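Local coordinates for protein telomerase reverse transcriptase (Candida tropicalis MYA-3404, PDB 6ZD1) that probably extends chromosome ends as the catalytic subunit of telomerase, copying a template within its RNA component into telomeric DNA repeats, at residues A[492-496]-A[507-513]. Residues are numbered along the deposited sequence; the frame is centred on the assembly and turned at random.
Sequences TEDNL and ITSNKDT
Leu496 and Ile507 face each other as a hydrogen-bonded antiparallel pair: Leu496 N donates to Ile507 O at 2.7 Å, and Ile507 N returns a bond to Leu496 O at 2.9 Å. Beyond them, Asn495 and Thr508 form the non-hydrogen-bonded pair, in which Asn495 CA lies 3.3 Å from Ile507 O, a CA-H...O contact. The ladder ends where Ser509 N gives Asp494 O a nearly straight bond of 3.1 Å (167° at the hydrogen). Around that last rung the side chains are small and polar, Asp494 OD1 lying 3.1 Å from Ser509 OG.

These are the open ends of the hairpin 495-500/503-508, in the antiparallel palm sheet of the reverse transcriptase fold; its far end corresponds to motif C, which in other reverse transcriptases carries the paired active-site aspartates. Strand 495-500 is outermost, while Thr508 pairs on its other side with Tyr334 of strand 334-339. Branched aliphatic Leu496 and Ile507 suit the face packed on helix 309-326, where both touch Phe319.

On the other face, Thr508 suits the exit from the strand because its beta-branched form tolerates extended backbone while its hydroxyl serves the turn. Placing OG1 opposite the backbone N (chi1 -178°) sets it beside the chain that follows, where it accepts from Asn510 N at 2.9 Å and closes an ST turn. The same OG1 lies 3.5 Å from Asn495 CB. Asn495 is buried here, and its amide suits the place by giving Leu488 O a weak hydrogen bond from ND2.

Asn510 is the N-cap of helix 511-520: its short side chain reaches forward over the helix start, so that OD1 accepts from Asp512 N at 3.0 Å, the donor tilted 31° from the amide carbonyl plane. Within the first turn, Thr513 OG1 donates to the backbone carbonyl Asn510 O.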
ATOM      1  N   THR A 492      21.521   6.671 -28.856  1.00111.62           N
ATOM      2  CA  THR A 492      20.201   6.246 -28.392  1.00102.20           C
ATOM      3  C   THR A 492      19.370   5.604 -29.498  1.00104.18           C
ATOM      4  O   THR A 492      18.437   4.847 -29.202  1.00102.45           O
ATOM      5  CB  THR A 492      19.445   7.446 -27.808  1.00105.24           C
ATOM      6  OG1 THR A 492      20.309   8.171 -26.925  1.00115.46           O
ATOM      7  CG2 THR A 492      18.206   6.998 -27.034  1.00105.80           C
ATOM      8  N   GLU A 493      19.696   5.876 -30.761  1.00105.58           N
ATOM      9  CA  GLU A 493      18.967   5.305 -31.884  1.00112.06           C
ATOM     10  C   GLU A 493      19.077   3.787 -31.960  1.00110.01           C
ATOM     11  O   GLU A 493      18.294   3.165 -32.686  1.00112.21           O
ATOM     12  CB  GLU A 493      19.472   5.918 -33.191  1.00112.66           C
ATOM     13  CG  GLU A 493      19.316   7.425 -33.277  1.00106.35           C
ATOM     14  CD  GLU A 493      19.813   7.977 -34.596  1.00114.89           C
ATOM     15  OE1 GLU A 493      20.538   7.250 -35.308  1.00109.95           O
ATOM     16  OE2 GLU A 493      19.477   9.135 -34.921  1.00129.95           O
ATOM     17  N   ASP A 494      20.020   3.178 -31.239  1.00100.11           N
ATOM     18  CA  ASP A 494      20.317   1.760 -31.384  1.00 92.94           C
ATOM     19  C   ASP A 494      20.172   0.947 -30.106  1.00 92.56           C
ATOM     20  O   ASP A 494      20.155  -0.286 -30.190  1.00 91.45           O
ATOM     21  CB  ASP A 494      21.747   1.567 -31.918  1.00 93.66           C
ATOM     22  CG  ASP A 494      21.840   1.767 -33.420  1.00119.66           C
ATOM     23  OD1 ASP A 494      21.514   0.823 -34.171  1.00120.05           O
ATOM     24  OD2 ASP A 494      22.223   2.877 -33.850  1.00124.91           O
ATOM     25  N   ASN A 495      20.086   1.580 -28.939  1.00 85.57           N
ATOM     26  CA  ASN A 495      19.994   0.842 -27.689  1.00 86.26           C
ATOM     27  C   ASN A 495      19.185   1.641 -26.677  1.00 79.10           C
ATOM     28  O   ASN A 495      19.109   2.870 -26.749  1.00 78.78           O
ATOM     29  CB  ASN A 495      21.380   0.507 -27.131  1.00 76.93           C
ATOM     30  CG  ASN A 495      22.360   1.638 -27.305  1.00 84.48           C
ATOM     31  OD1 ASN A 495      23.201   1.611 -28.202  1.00 93.49           O
ATOM     32  ND2 ASN A 495      22.256   2.647 -26.450  1.00 89.70           N
ATOM     33  N   LEU A 496      18.575   0.919 -25.737  1.00 75.91           N
ATOM     34  CA  LEU A 496      17.657   1.501 -24.768  1.00 74.41           C
ATOM     35  C   LEU A 496      17.835   0.821 -23.419  1.00 74.89           C
ATOM     36  O   LEU A 496      17.747  -0.405 -23.326  1.00 77.14           O
ATOM     37  CB  LEU A 496      16.208   1.356 -25.238  1.00 72.15           C
ATOM     38  CG  LEU A 496      15.140   1.662 -24.189  1.00 82.42           C
ATOM     39  CD1 LEU A 496      15.107   3.152 -23.902  1.00 77.68           C
ATOM     40  CD2 LEU A 496      13.773   1.155 -24.632  1.00 55.85           C
ATOM     41  N   ILE A 507      17.651  -3.153 -24.157  1.00 62.27           N
ATOM     42  CA  ILE A 507      17.350  -3.660 -25.489  1.00 69.34           C
ATOM     43  C   ILE A 507      18.267  -2.955 -26.475  1.00 75.14           C
ATOM     44  O   ILE A 507      18.444  -1.734 -26.400  1.00 73.52           O
ATOM     45  CB  ILE A 507      15.873  -3.440 -25.858  1.00 60.43           C
ATOM     46  CG1 ILE A 507      14.963  -4.032 -24.780  1.00 63.96           C
ATOM     47  CG2 ILE A 507      15.561  -4.062 -27.212  1.00 73.36           C
ATOM     48  CD1 ILE A 507      13.500  -3.708 -24.973  1.00 57.25           C
ATOM     49  N   THR A 508      18.863  -3.724 -27.380  1.00 67.51           N
ATOM     50  CA  THR A 508      19.813  -3.163 -28.324  1.00 77.61           C
ATOM     51  C   THR A 508      19.806  -3.988 -29.602  1.00 81.98           C
ATOM     52  O   THR A 508      19.474  -5.176 -29.593  1.00 77.55           O
ATOM     53  CB  THR A 508      21.222  -3.118 -27.721  1.00 73.47           C
ATOM     54  OG1 THR A 508      22.132  -2.514 -28.650  1.00 85.28           O
ATOM     55  CG2 THR A 508      21.698  -4.524 -27.384  1.00 75.86           C
ATOM     56  N   SER A 509      20.152  -3.331 -30.708  1.00 80.89           N
ATOM     57  CA  SER A 509      20.474  -4.016 -31.952  1.00 77.24           C
ATOM     58  C   SER A 509      21.965  -4.267 -32.097  1.00 80.41           C
ATOM     59  O   SER A 509      22.366  -5.091 -32.926  1.00 84.18           O
ATOM     60  CB  SER A 509      19.972  -3.214 -33.155  1.00 78.59           C
ATOM     61  OG  SER A 509      20.640  -1.967 -33.247  1.00 97.47           O
ATOM     62  N   ASN A 510      22.787  -3.561 -31.324  1.00 85.43           N
ATOM     63  CA  ASN A 510      24.239  -3.687 -31.385  1.00 83.00           C
ATOM     64  C   ASN A 510      24.677  -4.789 -30.426  1.00 86.24           C
ATOM     65  O   ASN A 510      24.670  -4.600 -29.204  1.00 80.17           O
ATOM     66  CB  ASN A 510      24.902  -2.356 -31.036  1.00 89.71           C
ATOM     67  CG  ASN A 510      26.353  -2.296 -31.466  1.00100.15           C
ATOM     68  OD1 ASN A 510      27.030  -3.319 -31.562  1.00 99.90           O
ATOM     69  ND2 ASN A 510      26.839  -1.089 -31.729  1.00108.62           N
ATOM     70  N   LYS A 511      25.054  -5.943 -30.980  1.00 84.92           N
ATOM     71  CA  LYS A 511      25.508  -7.058 -30.158  1.00 81.73           C
ATOM     72  C   LYS A 511      26.804  -6.740 -29.421  1.00 95.67           C
ATOM     73  O   LYS A 511      27.125  -7.419 -28.439  1.00 99.05           O
ATOM     74  CB  LYS A 511      25.692  -8.303 -31.032  1.00 87.62           C
ATOM     75  CG  LYS A 511      25.571  -9.625 -30.289  1.00 99.71           C
ATOM     76  CD  LYS A 511      25.729 -10.813 -31.232  1.00 98.90           C
ATOM     77  CE  LYS A 511      25.358 -12.121 -30.543  1.00106.49           C
ATOM     78  NZ  LYS A 511      26.097 -12.317 -29.261  1.00 98.51           N
ATOM     79  N   ASP A 512      27.538  -5.712 -29.858  1.00 94.71           N
ATOM     80  CA  ASP A 512      28.779  -5.327 -29.193  1.00 92.08           C
ATOM     81  C   ASP A 512      28.495  -4.535 -27.924  1.00 83.05           C
ATOM     82  O   ASP A 512      29.056  -4.827 -26.861  1.00 85.08           O
ATOM     83  CB  ASP A 512      29.662  -4.512 -30.142  1.00 98.03           C
ATOM     84  CG  ASP A 512      30.018  -5.270 -31.410  1.00104.35           C
ATOM     85  OD1 ASP A 512      30.256  -6.494 -31.335  1.00108.85           O
ATOM     86  OD2 ASP A 512      30.058  -4.637 -32.487  1.00108.48           O
ATOM     87  N   THR A 513      27.625  -3.526 -28.019  1.00 83.97           N
ATOM     88  CA  THR A 513      27.204  -2.802 -26.826  1.00 78.63           C
ATOM     89  C   THR A 513      26.424  -3.696 -25.872  1.00 83.03           C
ATOM     90  O   THR A 513      26.321  -3.375 -24.683  1.00 85.08           O
ATOM     91  CB  THR A 513      26.361  -1.581 -27.210  1.00 81.88           C
ATOM     92  OG1 THR A 513      25.105  -2.011 -27.748  1.00101.15           O
ATOM     93  CG2 THR A 513      27.085  -0.734 -28.255  1.00 79.03           C
TER